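Local coordinates for protein toll (PDB 4LXR) that acts as the cell-surface receptor for activated Spaetzle, switching on the Toll pathway in dorsal-ventral patterning of the embryo and in antifungal immunity, at residues Pro36-Thr41 / Gln61-Lys66; Val48-Asn53 / Val75-Cys80; Gly387-Leu392 / Asn411-Leu416; Asp403-Val408 / Phe442-Gly447. All coordinates share one frame; numbering follows the deposited sequence.

Contact 1 (Pro36-Thr41 / Gln61-Lys66); sequences PTFRLT and QQLPKK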
loop_
_atom_site.group_PDB
_atom_site.type_symbol
_atom_site.label_atom_id
_atom_site.label_comp_id
_atom_site.label_asym_id
_atom_site.label_seq_id
_atom_site.Cartn_x
_atom_site.Cartn_y
_atom_site.Cartn_z
ATOM N N PRO A 36 38.113 2.793 18.953
ATOM C CA PRO A 36 39.292 2.007 18.568
ATOM C C PRO A 36 40.018 2.587 17.364
ATOM O O PRO A 36 39.389 3.167 16.476
ATOM C CB PRO A 36 38.703 0.630 18.220
ATOM C CG PRO A 36 37.265 0.886 17.933
ATOM C CD PRO A 36 36.863 2.018 18.822
ATOM N N THR A 37 41.337 2.429 17.355
ATOM C CA THR A 37 42.173 2.888 16.256
ATOM C C THR A 37 41.818 2.090 15.010
ATOM O O THR A 37 41.757 2.638 13.898
ATOM C CB THR A 37 43.667 2.708 16.582
ATOM O OG1 THR A 37 43.960 3.326 17.839
ATOM C CG2 THR A 37 44.521 3.361 15.542
ATOM N N PHE A 38 41.570 0.798 15.213
ATOM C CA PHE A 38 41.221 -0.110 14.132
ATOM C C PHE A 38 40.025 -0.958 14.492
ATOM O O PHE A 38 39.889 -1.431 15.618
ATOM C CB PHE A 38 42.392 -1.017 13.786
ATOM C CG PHE A 38 43.601 -0.269 13.327
ATOM C CD1 PHE A 38 43.675 0.227 12.035
ATOM C CD2 PHE A 38 44.653 -0.036 14.187
ATOM C CE1 PHE A 38 44.786 0.920 11.610
ATOM C CE2 PHE A 38 45.767 0.661 13.765
ATOM C CZ PHE A 38 45.831 1.140 12.477
ATOM N N ARG A 39 39.153 -1.140 13.515
ATOM C CA ARG A 39 38.060 -2.070 13.642
ATOM C C ARG A 39 38.078 -2.900 12.382
ATOM O O ARG A 39 37.834 -2.385 11.300
ATOM C CB ARG A 39 36.728 -1.331 13.779
ATOM C CG ARG A 39 35.565 -2.241 14.097
ATOM C CD ARG A 39 34.252 -1.472 14.164
ATOM N NE ARG A 39 34.348 -0.270 14.990
ATOM C CZ ARG A 39 34.015 -0.217 16.277
ATOM N NH1 ARG A 39 33.567 -1.298 16.894
ATOM N NH2 ARG A 39 34.134 0.922 16.947
ATOM N N LEU A 40 38.390 -4.179 12.518
ATOM C CA LEU A 40 38.479 -5.052 11.361
ATOM C C LEU A 40 37.302 -5.999 11.270
ATOM O O LEU A 40 36.925 -6.631 12.251
ATOM C CB LEU A 40 39.774 -5.864 11.389
ATOM C CG LEU A 40 41.096 -5.141 11.135
ATOM C CD1 LEU A 40 41.693 -4.642 12.450
ATOM C CD2 LEU A 40 42.028 -6.118 10.477
ATOM N N THR A 41 36.727 -6.102 10.080
ATOM C CA THR A 41 35.685 -7.086 9.837
ATOM C C THR A 41 36.221 -8.110 8.851
ATOM O O THR A 41 36.616 -7.774 7.731
ATOM C CB THR A 41 34.412 -6.441 9.279
ATOM O OG1 THR A 41 33.937 -5.455 10.201
ATOM C CG2 THR A 41 33.330 -7.490 9.053
ATOM N N GLN A 61 50.935 1.005 14.270
ATOM C CA GLN A 61 51.599 0.164 15.255
ATOM C C GLN A 61 50.575 -0.617 16.080
ATOM O O GLN A 61 50.892 -1.652 16.673
ATOM C CB GLN A 61 52.416 1.053 16.186
ATOM C CG GLN A 61 53.502 0.360 16.976
ATOM C CD GLN A 61 54.330 1.349 17.782
ATOM O OE1 GLN A 61 53.999 2.536 17.848
ATOM N NE2 GLN A 61 55.414 0.868 18.393
ATOM N N GLN A 62 49.345 -0.117 16.129
ATOM C CA GLN A 62 48.319 -0.759 16.942
ATOM C C GLN A 62 47.520 -1.786 16.146
ATOM O O GLN A 62 46.460 -2.218 16.586
ATOM C CB GLN A 62 47.386 0.283 17.561
ATOM C CG GLN A 62 48.104 1.287 18.434
ATOM C CD GLN A 62 47.283 2.532 18.698
ATOM O OE1 GLN A 62 46.104 2.453 19.035
ATOM N NE2 GLN A 62 47.907 3.696 18.545
ATOM N N LEU A 63 48.023 -2.158 14.970
ATOM C CA LEU A 63 47.395 -3.199 14.159
ATOM C C LEU A 63 47.522 -4.497 14.944
ATOM O O LEU A 63 48.462 -4.650 15.709
ATOM C CB LEU A 63 48.143 -3.348 12.834
ATOM C CG LEU A 63 47.591 -3.020 11.440
ATOM C CD1 LEU A 63 46.310 -2.195 11.421
ATOM C CD2 LEU A 63 48.700 -2.338 10.626
ATOM N N PRO A 64 46.581 -5.438 14.761
ATOM C CA PRO A 64 46.788 -6.745 15.394
ATOM C C PRO A 64 48.043 -7.424 14.830
ATOM O O PRO A 64 48.352 -7.239 13.660
ATOM C CB PRO A 64 45.526 -7.525 15.007
ATOM C CG PRO A 64 45.051 -6.874 13.751
ATOM C CD PRO A 64 45.374 -5.410 13.916
ATOM N N LYS A 65 48.758 -8.181 15.659
ATOM C CA LYS A 65 49.958 -8.898 15.229
ATOM C C LYS A 65 49.647 -10.357 14.915
ATOM O O LYS A 65 48.872 -10.994 15.630
ATOM C CB LYS A 65 51.030 -8.852 16.321
ATOM C CG LYS A 65 51.553 -7.472 16.663
ATOM C CD LYS A 65 52.657 -7.562 17.717
ATOM C CE LYS A 65 53.366 -6.226 17.923
ATOM N NZ LYS A 65 52.636 -5.296 18.834
ATOM N N LYS A 66 50.264 -10.878 13.857
ATOM C CA LYS A 66 50.137 -12.286 13.469
ATOM C C LYS A 66 48.707 -12.720 13.122
ATOM O O LYS A 66 48.272 -13.804 13.512
ATOM C CB LYS A 66 50.710 -13.203 14.558
ATOM C CG LYS A 66 52.206 -13.022 14.811
ATOM C CD LYS A 66 53.018 -13.310 13.555
ATOM C CE LYS A 66 52.848 -14.754 13.099
ATOM N NZ LYS A 66 53.415 -14.992 11.742
#

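Contact 2 (Val48-Asn53 / Val75-Cys80); sequences VQIMCN and VQMRRC. With NAG (2-acetamido-2-deoxy-beta-D-glucopyranose), chain H.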
loop_
_atom_site.group_PDB
_atom_site.type_symbol
_atom_site.label_atom_id
_atom_site.label_comp_id
_atom_site.label_asym_id
_atom_site.label_seq_id
_atom_site.Cartn_x
_atom_site.Cartn_y
_atom_site.Cartn_z
ATOM N N VAL A 48 38.110 -8.516 3.734
ATOM C CA VAL A 48 38.504 -7.918 4.996
ATOM C C VAL A 48 38.245 -6.420 4.892
ATOM O O VAL A 48 38.654 -5.788 3.923
ATOM C CB VAL A 48 39.988 -8.212 5.343
ATOM C CG1 VAL A 48 40.918 -7.833 4.183
ATOM C CG2 VAL A 48 40.399 -7.488 6.613
ATOM N N GLN A 49 37.515 -5.864 5.857
ATOM C CA GLN A 49 37.395 -4.412 5.959
ATOM C C GLN A 49 38.272 -3.883 7.084
ATOM O O GLN A 49 38.225 -4.379 8.205
ATOM C CB GLN A 49 35.945 -3.954 6.165
ATOM C CG GLN A 49 35.831 -2.435 6.353
ATOM C CD GLN A 49 34.420 -1.936 6.641
ATOM O OE1 GLN A 49 33.979 -1.902 7.794
ATOM N NE2 GLN A 49 33.716 -1.518 5.596
ATOM N N ILE A 50 39.100 -2.891 6.782
ATOM C CA ILE A 50 39.828 -2.202 7.830
ATOM C C ILE A 50 39.238 -0.809 7.993
ATOM O O ILE A 50 39.321 0.014 7.086
ATOM C CB ILE A 50 41.329 -2.115 7.537
ATOM C CG1 ILE A 50 41.881 -3.498 7.214
ATOM C CG2 ILE A 50 42.067 -1.523 8.723
ATOM C CD1 ILE A 50 43.152 -3.459 6.405
ATOM N N MET A 51 38.593 -0.572 9.135
ATOM C CA MET A 51 38.042 0.737 9.445
ATOM C C MET A 51 39.012 1.399 10.402
ATOM O O MET A 51 39.324 0.848 11.451
ATOM C CB MET A 51 36.643 0.618 10.055
ATOM C CG MET A 51 36.099 1.907 10.672
ATOM S SD MET A 51 35.393 3.076 9.487
ATOM C CE MET A 51 34.098 2.070 8.759
ATOM N N CYS A 52 39.521 2.563 10.010
ATOM C CA CYS A 52 40.583 3.230 10.748
ATOM C C CYS A 52 40.048 4.454 11.461
ATOM O O CYS A 52 39.123 5.110 10.981
ATOM C CB CYS A 52 41.692 3.696 9.793
ATOM S SG CYS A 52 42.738 2.405 9.044
ATOM N N ASN A 53 40.654 4.769 12.598
ATOM C CA ASN A 53 40.465 6.062 13.241
ATOM C C ASN A 53 41.834 6.522 13.718
ATOM O O ASN A 53 42.222 6.247 14.845
ATOM C CB ASN A 53 39.488 5.973 14.415
ATOM C CG ASN A 53 39.031 7.334 14.900
ATOM O OD1 ASN A 53 39.712 8.336 14.681
ATOM N ND2 ASN A 53 37.862 7.376 15.556
ATOM N N VAL A 75 39.836 -6.376 -0.356
ATOM C CA VAL A 75 40.283 -5.616 0.807
ATOM C C VAL A 75 39.687 -4.243 0.706
ATOM O O VAL A 75 39.851 -3.568 -0.311
ATOM C CB VAL A 75 41.801 -5.458 0.884
ATOM C CG1 VAL A 75 42.178 -4.563 2.070
ATOM C CG2 VAL A 75 42.465 -6.799 1.002
ATOM N N GLN A 76 38.975 -3.830 1.749
ATOM C CA GLN A 76 38.381 -2.501 1.757
ATOM C C GLN A 76 38.927 -1.734 2.945
ATOM O O GLN A 76 38.763 -2.163 4.082
ATOM C CB GLN A 76 36.860 -2.592 1.847
ATOM C CG GLN A 76 36.160 -1.244 1.839
ATOM C CD GLN A 76 34.647 -1.362 1.845
ATOM O OE1 GLN A 76 34.030 -1.626 2.881
ATOM N NE2 GLN A 76 34.043 -1.170 0.690
ATOM N N MET A 77 39.564 -0.598 2.677
ATOM C CA MET A 77 40.173 0.216 3.723
ATOM C C MET A 77 39.422 1.538 3.770
ATOM O O MET A 77 39.258 2.186 2.749
ATOM C CB MET A 77 41.665 0.450 3.444
ATOM C CG MET A 77 42.525 -0.817 3.537
ATOM S SD MET A 77 44.268 -0.565 3.106
ATOM C CE MET A 77 44.854 0.085 4.678
ATOM N N ARG A 78 38.967 1.931 4.955
ATOM C CA ARG A 78 38.132 3.111 5.099
ATOM C C ARG A 78 38.673 4.059 6.161
ATOM O O ARG A 78 38.923 3.651 7.309
ATOM C CB ARG A 78 36.694 2.704 5.479
ATOM C CG ARG A 78 35.917 2.081 4.328
ATOM C CD ARG A 78 34.526 1.585 4.754
ATOM N NE ARG A 78 33.600 2.664 5.085
ATOM C CZ ARG A 78 32.425 2.477 5.688
ATOM N NH1 ARG A 78 32.038 1.250 6.016
ATOM N NH2 ARG A 78 31.635 3.510 5.962
ATOM N N ARG A 79 38.815 5.327 5.778
ATOM C CA ARG A 79 39.261 6.403 6.681
ATOM C C ARG A 79 40.711 6.222 7.140
ATOM O O ARG A 79 41.140 6.793 8.151
ATOM C CB ARG A 79 38.316 6.551 7.892
ATOM C CG ARG A 79 36.843 6.417 7.535
ATOM C CD ARG A 79 35.931 6.621 8.732
ATOM N NE ARG A 79 35.555 8.022 8.886
ATOM C CZ ARG A 79 34.376 8.438 9.352
ATOM N NH1 ARG A 79 34.123 9.738 9.457
ATOM N NH2 ARG A 79 33.450 7.556 9.713
ATOM N N CYS A 80 41.475 5.443 6.383
ATOM C CA CYS A 80 42.868 5.194 6.749
ATOM C C CYS A 80 43.779 6.251 6.152
ATOM O O CYS A 80 43.427 6.893 5.161
ATOM C CB CYS A 80 43.304 3.783 6.315
ATOM S SG CYS A 80 42.252 2.455 7.063
HETATM C C1 NAG H . 37.650 8.605 16.293
HETATM C C2 NAG H . 36.168 8.970 16.425
HETATM C C3 NAG H . 36.014 10.296 17.171
HETATM C C4 NAG H . 36.788 10.288 18.484
HETATM C C5 NAG H . 38.225 9.823 18.273
HETATM C C6 NAG H . 38.957 9.615 19.577
HETATM C C7 NAG H . 34.766 8.071 14.614
HETATM C C8 NAG H . 34.182 8.334 13.259
HETATM N N2 NAG H . 35.527 9.046 15.122
HETATM O O3 NAG H . 34.637 10.537 17.438
HETATM O O4 NAG H . 36.826 11.609 19.008
HETATM O O5 NAG H . 38.246 8.564 17.586
HETATM O O6 NAG H . 40.337 9.926 19.450
HETATM O O7 NAG H . 34.566 7.022 15.216
HETATM O O HOH W 1 30.758 -0.819 8.157
#

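Contact 3 (Gly387-Leu392 / Asn411-Leu416); sequences GNLVTL and NGLRHL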
loop_
_atom_site.group_PDB
_atom_site.type_symbol
_atom_site.label_atom_id
_atom_site.label_comp_id
_atom_site.label_asym_id
_atom_site.label_seq_id
_atom_site.Cartn_x
_atom_site.Cartn_y
_atom_site.Cartn_z
ATOM N N GLY A 387 -4.833 -8.403 -27.644
ATOM C CA GLY A 387 -5.138 -9.718 -27.108
ATOM C C GLY A 387 -4.213 -10.220 -26.002
ATOM O O GLY A 387 -4.608 -11.060 -25.194
ATOM N N ASN A 388 -2.983 -9.714 -25.957
ATOM C CA ASN A 388 -2.012 -10.166 -24.959
ATOM C C ASN A 388 -1.883 -9.284 -23.719
ATOM O O ASN A 388 -1.143 -9.624 -22.780
ATOM C CB ASN A 388 -0.615 -10.330 -25.584
ATOM C CG ASN A 388 -0.414 -11.693 -26.199
ATOM O OD1 ASN A 388 -1.300 -12.222 -26.857
ATOM N ND2 ASN A 388 0.754 -12.279 -25.970
ATOM N N LEU A 389 -2.545 -8.133 -23.729
ATOM C CA LEU A 389 -2.437 -7.195 -22.608
ATOM C C LEU A 389 -2.827 -7.878 -21.290
ATOM O O LEU A 389 -3.841 -8.554 -21.225
ATOM C CB LEU A 389 -3.323 -5.974 -22.853
ATOM C CG LEU A 389 -3.079 -4.797 -21.908
ATOM C CD1 LEU A 389 -1.652 -4.274 -22.080
ATOM C CD2 LEU A 389 -4.117 -3.694 -22.153
ATOM N N VAL A 390 -2.006 -7.727 -20.259
ATOM C CA VAL A 390 -2.248 -8.409 -18.992
ATOM C C VAL A 390 -2.721 -7.414 -17.919
ATOM O O VAL A 390 -3.708 -7.666 -17.213
ATOM C CB VAL A 390 -1.000 -9.190 -18.525
ATOM C CG1 VAL A 390 -1.246 -9.845 -17.175
ATOM C CG2 VAL A 390 -0.619 -10.240 -19.571
ATOM N N THR A 391 -2.034 -6.281 -17.795
ATOM C CA THR A 391 -2.534 -5.242 -16.903
ATOM C C THR A 391 -2.667 -3.883 -17.586
ATOM O O THR A 391 -1.785 -3.456 -18.332
ATOM C CB THR A 391 -1.776 -5.148 -15.543
ATOM O OG1 THR A 391 -0.980 -3.976 -15.497
ATOM C CG2 THR A 391 -0.937 -6.353 -15.289
ATOM N N LEU A 392 -3.816 -3.251 -17.340
ATOM C CA LEU A 392 -4.167 -1.943 -17.870
ATOM C C LEU A 392 -4.399 -0.997 -16.692
ATOM O O LEU A 392 -5.263 -1.250 -15.832
ATOM C CB LEU A 392 -5.436 -2.033 -18.736
ATOM C CG LEU A 392 -5.971 -0.730 -19.331
ATOM C CD1 LEU A 392 -4.888 -0.046 -20.211
ATOM C CD2 LEU A 392 -7.276 -0.951 -20.141
ATOM N N ASN A 411 -8.849 -10.688 -24.208
ATOM C CA ASN A 411 -9.019 -11.953 -23.491
ATOM C C ASN A 411 -7.861 -12.274 -22.563
ATOM O O ASN A 411 -7.998 -13.064 -21.634
ATOM C CB ASN A 411 -9.212 -13.096 -24.488
ATOM C CG ASN A 411 -10.258 -12.776 -25.540
ATOM O OD1 ASN A 411 -11.323 -12.244 -25.227
ATOM N ND2 ASN A 411 -9.952 -13.081 -26.797
ATOM N N GLY A 412 -6.716 -11.657 -22.813
ATOM C CA GLY A 412 -5.554 -11.879 -21.976
ATOM C C GLY A 412 -5.549 -11.044 -20.708
ATOM O O GLY A 412 -4.751 -11.307 -19.809
ATOM N N LEU A 413 -6.426 -10.038 -20.630
ATOM C CA LEU A 413 -6.412 -9.081 -19.510
ATOM C C LEU A 413 -6.737 -9.721 -18.162
ATOM O O LEU A 413 -7.710 -10.460 -18.034
ATOM C CB LEU A 413 -7.358 -7.907 -19.773
ATOM C CG LEU A 413 -7.082 -6.644 -18.936
ATOM C CD1 LEU A 413 -5.753 -5.998 -19.297
ATOM C CD2 LEU A 413 -8.192 -5.644 -19.096
ATOM N N ARG A 414 -5.914 -9.426 -17.161
ATOM C CA ARG A 414 -6.059 -10.013 -15.835
ATOM C C ARG A 414 -6.237 -8.956 -14.725
ATOM O O ARG A 414 -6.861 -9.217 -13.699
ATOM C CB ARG A 414 -4.843 -10.908 -15.528
ATOM C CG ARG A 414 -4.694 -12.120 -16.481
ATOM C CD ARG A 414 -5.861 -13.109 -16.349
ATOM N NE ARG A 414 -5.821 -14.163 -17.363
ATOM C CZ ARG A 414 -6.539 -14.166 -18.483
ATOM N NH1 ARG A 414 -7.371 -13.168 -18.766
ATOM N NH2 ARG A 414 -6.422 -15.170 -19.334
ATOM N N HIS A 415 -5.682 -7.769 -14.932
ATOM C CA HIS A 415 -5.688 -6.723 -13.916
ATOM C C HIS A 415 -6.072 -5.378 -14.532
ATOM O O HIS A 415 -5.315 -4.794 -15.319
ATOM C CB HIS A 415 -4.312 -6.621 -13.249
ATOM C CG HIS A 415 -3.805 -7.929 -12.722
ATOM N ND1 HIS A 415 -4.348 -8.546 -11.613
ATOM C CD2 HIS A 415 -2.815 -8.744 -13.161
ATOM C CE1 HIS A 415 -3.705 -9.678 -11.385
ATOM N NE2 HIS A 415 -2.769 -9.820 -12.309
ATOM N N LEU A 416 -7.250 -4.896 -14.160
ATOM C CA LEU A 416 -7.826 -3.696 -14.738
ATOM C C LEU A 416 -8.038 -2.634 -13.653
ATOM O O LEU A 416 -8.867 -2.799 -12.764
ATOM C CB LEU A 416 -9.140 -4.039 -15.445
ATOM C CG LEU A 416 -9.895 -2.862 -16.071
ATOM C CD1 LEU A 416 -8.976 -2.032 -16.995
ATOM C CD2 LEU A 416 -11.112 -3.365 -16.825
HETATM O O HOH W 2 -5.797 -8.768 -23.289
#

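Contact 4 (Asp403-Val408 / Phe442-Gly447); sequences DSRAFV and FGYMHG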
loop_
_atom_site.group_PDB
_atom_site.type_symbol
_atom_site.label_atom_id
_atom_site.label_comp_id
_atom_site.label_asym_id
_atom_site.label_seq_id
_atom_site.Cartn_x
_atom_site.Cartn_y
_atom_site.Cartn_z
ATOM N N ASP A 403 -16.909 2.296 -24.165
ATOM C CA ASP A 403 -17.658 1.735 -25.276
ATOM C C ASP A 403 -18.038 0.285 -24.971
ATOM O O ASP A 403 -17.278 -0.447 -24.319
ATOM C CB ASP A 403 -16.848 1.795 -26.560
ATOM C CG ASP A 403 -17.644 1.328 -27.757
ATOM O OD1 ASP A 403 -17.681 0.102 -28.009
ATOM O OD2 ASP A 403 -18.250 2.185 -28.432
ATOM N N SER A 404 -19.205 -0.131 -25.446
ATOM C CA SER A 404 -19.718 -1.454 -25.101
ATOM C C SER A 404 -18.822 -2.552 -25.665
ATOM O O SER A 404 -18.803 -3.658 -25.148
ATOM C CB SER A 404 -21.177 -1.626 -25.556
ATOM O OG SER A 404 -21.282 -1.526 -26.965
ATOM N N ARG A 405 -18.054 -2.233 -26.705
ATOM C CA ARG A 405 -17.138 -3.207 -27.293
ATOM C C ARG A 405 -15.670 -2.974 -26.940
ATOM O O ARG A 405 -14.781 -3.610 -27.523
ATOM C CB ARG A 405 -17.331 -3.285 -28.815
ATOM C CG ARG A 405 -18.747 -3.695 -29.214
ATOM C CD ARG A 405 -18.883 -4.029 -30.691
ATOM N NE ARG A 405 -18.111 -5.207 -31.088
ATOM C CZ ARG A 405 -18.440 -6.466 -30.800
ATOM N NH1 ARG A 405 -19.527 -6.730 -30.086
ATOM N NH2 ARG A 405 -17.672 -7.466 -31.216
ATOM N N ALA A 406 -15.414 -2.095 -25.969
ATOM C CA ALA A 406 -14.038 -1.764 -25.574
ATOM C C ALA A 406 -13.188 -2.975 -25.189
ATOM O O ALA A 406 -11.996 -3.035 -25.516
ATOM C CB ALA A 406 -14.034 -0.756 -24.442
ATOM N N PHE A 407 -13.804 -3.934 -24.504
ATOM C CA PHE A 407 -13.060 -5.051 -23.938
ATOM C C PHE A 407 -13.452 -6.422 -24.489
ATOM O O PHE A 407 -13.216 -7.448 -23.856
ATOM C CB PHE A 407 -13.138 -5.014 -22.411
ATOM C CG PHE A 407 -12.483 -3.806 -21.816
ATOM C CD1 PHE A 407 -11.092 -3.745 -21.684
ATOM C CD2 PHE A 407 -13.247 -2.715 -21.413
ATOM C CE1 PHE A 407 -10.479 -2.603 -21.148
ATOM C CE2 PHE A 407 -12.647 -1.583 -20.867
ATOM C CZ PHE A 407 -11.267 -1.519 -20.742
ATOM N N VAL A 408 -14.017 -6.437 -25.684
ATOM C CA VAL A 408 -14.384 -7.699 -26.296
ATOM C C VAL A 408 -13.147 -8.514 -26.690
ATOM O O VAL A 408 -13.173 -9.733 -26.611
ATOM C CB VAL A 408 -15.357 -7.514 -27.499
ATOM C CG1 VAL A 408 -14.790 -6.547 -28.524
ATOM C CG2 VAL A 408 -15.653 -8.847 -28.156
ATOM N N PHE A 442 -17.199 -4.928 -18.938
ATOM C CA PHE A 442 -16.096 -5.813 -18.576
ATOM C C PHE A 442 -16.478 -7.282 -18.713
ATOM O O PHE A 442 -15.646 -8.172 -18.514
ATOM C CB PHE A 442 -15.666 -5.504 -17.147
ATOM C CG PHE A 442 -15.494 -4.041 -16.891
ATOM C CD1 PHE A 442 -14.707 -3.266 -17.737
ATOM C CD2 PHE A 442 -16.158 -3.422 -15.850
ATOM C CE1 PHE A 442 -14.571 -1.908 -17.524
ATOM C CE2 PHE A 442 -16.017 -2.064 -15.634
ATOM C CZ PHE A 442 -15.220 -1.312 -16.467
ATOM N N GLY A 443 -17.738 -7.517 -19.076
ATOM C CA GLY A 443 -18.335 -8.839 -19.052
ATOM C C GLY A 443 -17.691 -9.880 -19.935
ATOM O O GLY A 443 -17.888 -11.076 -19.720
ATOM N N TYR A 444 -16.922 -9.435 -20.926
ATOM C CA TYR A 444 -16.269 -10.357 -21.848
ATOM C C TYR A 444 -15.090 -11.032 -21.180
ATOM O O TYR A 444 -14.628 -12.086 -21.614
ATOM C CB TYR A 444 -15.817 -9.629 -23.125
ATOM C CG TYR A 444 -16.974 -9.150 -23.973
ATOM C CD1 TYR A 444 -17.680 -10.035 -24.777
ATOM C CD2 TYR A 444 -17.376 -7.820 -23.952
ATOM C CE1 TYR A 444 -18.759 -9.611 -25.551
ATOM C CE2 TYR A 444 -18.458 -7.383 -24.725
ATOM C CZ TYR A 444 -19.136 -8.287 -25.522
ATOM O OH TYR A 444 -20.198 -7.874 -26.294
ATOM N N MET A 445 -14.607 -10.426 -20.106
ATOM C CA MET A 445 -13.357 -10.865 -19.513
ATOM C C MET A 445 -13.606 -11.809 -18.345
ATOM O O MET A 445 -13.383 -11.461 -17.181
ATOM C CB MET A 445 -12.497 -9.657 -19.127
ATOM C CG MET A 445 -12.164 -8.807 -20.339
ATOM S SD MET A 445 -11.089 -7.403 -20.015
ATOM C CE MET A 445 -12.222 -6.293 -19.181
ATOM N N HIS A 446 -14.074 -13.009 -18.690
ATOM C CA HIS A 446 -14.358 -14.062 -17.719
ATOM C C HIS A 446 -13.116 -14.428 -16.916
ATOM O O HIS A 446 -13.222 -14.845 -15.765
ATOM C CB HIS A 446 -14.968 -15.302 -18.405
ATOM C CG HIS A 446 -14.154 -15.823 -19.554
ATOM N ND1 HIS A 446 -14.575 -15.741 -20.866
ATOM C CD2 HIS A 446 -12.938 -16.423 -19.588
ATOM C CE1 HIS A 446 -13.657 -16.272 -21.656
ATOM N NE2 HIS A 446 -12.651 -16.689 -20.907
ATOM N N GLY A 447 -11.935 -14.241 -17.507
ATOM C CA GLY A 447 -10.701 -14.574 -16.821
ATOM C C GLY A 447 -10.144 -13.495 -15.900
ATOM O O GLY A 447 -9.099 -13.702 -15.274
#

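Contact 1 (Pro36-Thr41 / Gln61-Lys66)
Phe38 and Leu63 meet near the N-terminal end of the leucine-rich-repeat ectodomain, where the start of strand 38-43 is lined by the loop that leaves strand 47-52. Thr37 and Phe38 both face Cys29 in a classic beta bulge. The apolar part of the contact centres on the Phe38 ring. Leu63 CD1 sits 3.4 Å from the ring centroid and 9° off the normal, a CH-pi contact over the middle of the face, so one methyl touches all six ring carbons. The ring is put there by a first torsion of -61°, which swings CG opposite the carbonyl carbon and beside the backbone N. Two residues on, Leu40 CD1 reaches Pro64 CD at 4.0 Å, a looser touch made by one branch alone. Ile50 and Cys52 of strand 47-52 also touch the Phe38 ring and place it in the core. With an alanine here, the ring that fills the space between strand and loop is gone, which would probably leave Leu63 CD1 without its aromatic seat and open a gap beside Cys52. The polar part is a single hydrogen bond between two partly exposed side chains. The side chains of Thr37 and Gln62 cross at about a right angle, and Thr37 OG1 donates to Gln62 OE1 at 2.6 Å, approaching from above the carbonyl plane, 42° out of it.

Contact 2 (Val48-Asn53 / Val75-Cys80)
Met51 and Arg78 pair on the Gln49 and Gln76 face of two parallel strands, 48-52 and 75-78, at the N-terminal end of the leucine-rich-repeat ectodomain, joined by main-chain bonds such as Gln76 N to Val48 O (2.9 Å). Arg78 CB rises beside Ile50 O; CD lies 3.3 Å from Gln49 NE2; NE and CZ pass under the Met51 methyl, with CE 3.5 Å from CZ over the centre of one guanidinium face. Met51 is bent at chi2 and chi3 (81° and 59°), which folds CE back over that plane. At the tip, Gln49 NE2 stands at the guanidinium edge but gives a proton to Gln76 OE1 (2.7 Å), in both amide planes. At the end of strand 48-52, Cys52 SG forms a disulfide with Cys80 SG, just past strand 75-78, and Asn53 ND2 carries an N-acetylglucosamine whose C8 lies over a face of the Arg79 guanidinium. One face thus presents to the ligand a positive charge, covered by the Met51 methyl and met by a salt bridge from Arg78 NH2 to Glu48 of the Spaetzle chain, while a covalent link ties the end of one strand to the residues just after the other.

Contact 3 (Gly387-Leu392 / Asn411-Leu416)
Val390 O is gripped by two successive main-chain N-H groups: Arg414 N at 2.8 Å, in the carbonyl plane on a lone pair, and His415 N at 3.0 Å, nearly in line with the C=O. This joins the starts of neighbouring leucine-rich repeats 11 and 12, whose short parallel strands continue with Leu392 N bonded to His415 O. The LxxL spacing repeats: Leu389 lies beside Leu413 and Leu392 beside Leu416, each pair pointing the same way into the solenoid core. Leu413 CD1 is the common methyl, 3.9 Å from Leu389 CG and 4.0 Å from Leu392 CB. On the other side of the strands, the His415 ring turns its edge to Thr391 CG2, and its ND1 bonds to Thr450 of the following repeat. Arg414 folds back on its own segment because its chain bends at chi2 (-65°), so NH1 donates to both Asn411 O and Leu413 O. A methionine in its place lacks those donors, and both carbonyls would probably lose a partner, leaving the backbone ahead of strand 415-417 freer to shift. Val390 CG1 touches the same residue nearer the backbone, 4.1 Å from Arg414 CB.

Contact 4 (Asp403-Val408 / Phe442-Gly447)
A type I turn from Arg405 to Val408 brings Val408 beside Tyr444, their CA atoms 5.5 Å apart, and Tyr444 opens an inverse gamma turn centred on Met445. No hydrogen bond joins the two segments. Val408 lies alongside Tyr444: its CB stands 4.0 Å from the ring centroid and 8° off the normal, a CH-pi contact over the face, while Ser404 O comes to the ring edge. These are loops of the leucine-rich-repeat solenoid outside its parallel strands, and Phe407 probably fills the phenylalanine position of its repeat. Met445 is bent at chi3 (-74°), which brings CE within 3.6 Å of Phe407 CB; its sulfur, 5.0 Å from the Phe407 centroid, makes an oblique Met-aromatic contact. Phe442 lies alongside Phe407 and turns its ring edge to Phe407 CE2, with Phe442 CE1 at 3.9 Å from that atom. Ile402 touches both phenylalanines. In the first segment, an Asx turn binds Arg405 N to Asp403 OD1 at 2.7 Å.

Contacts 1 and 2 share the N-terminal end of the ectodomain: strands 38-43 and 47-52 pair side by side, and Phe38 CE1 packs 3.6 Å from Cys52 SG. Both are mostly buried, but contact 1 is side-chain packing between strand and loop, whereas contact 2 is main-chain pairing with a disulfide and a face turned to Spaetzle. Contacts 3 and 4 lie farther along the solenoid, contact 1 being about 60 Å from contact 3 between centres, and both are only partly buried. Contact 3 joins adjacent repeats through backbone bonds and leucines; contact 4 joins the loop 403-408 to the loop before strand 450-452 by aromatic and methionine contacts, and the two meet where Leu416 CD2 approaches Phe442 CD1.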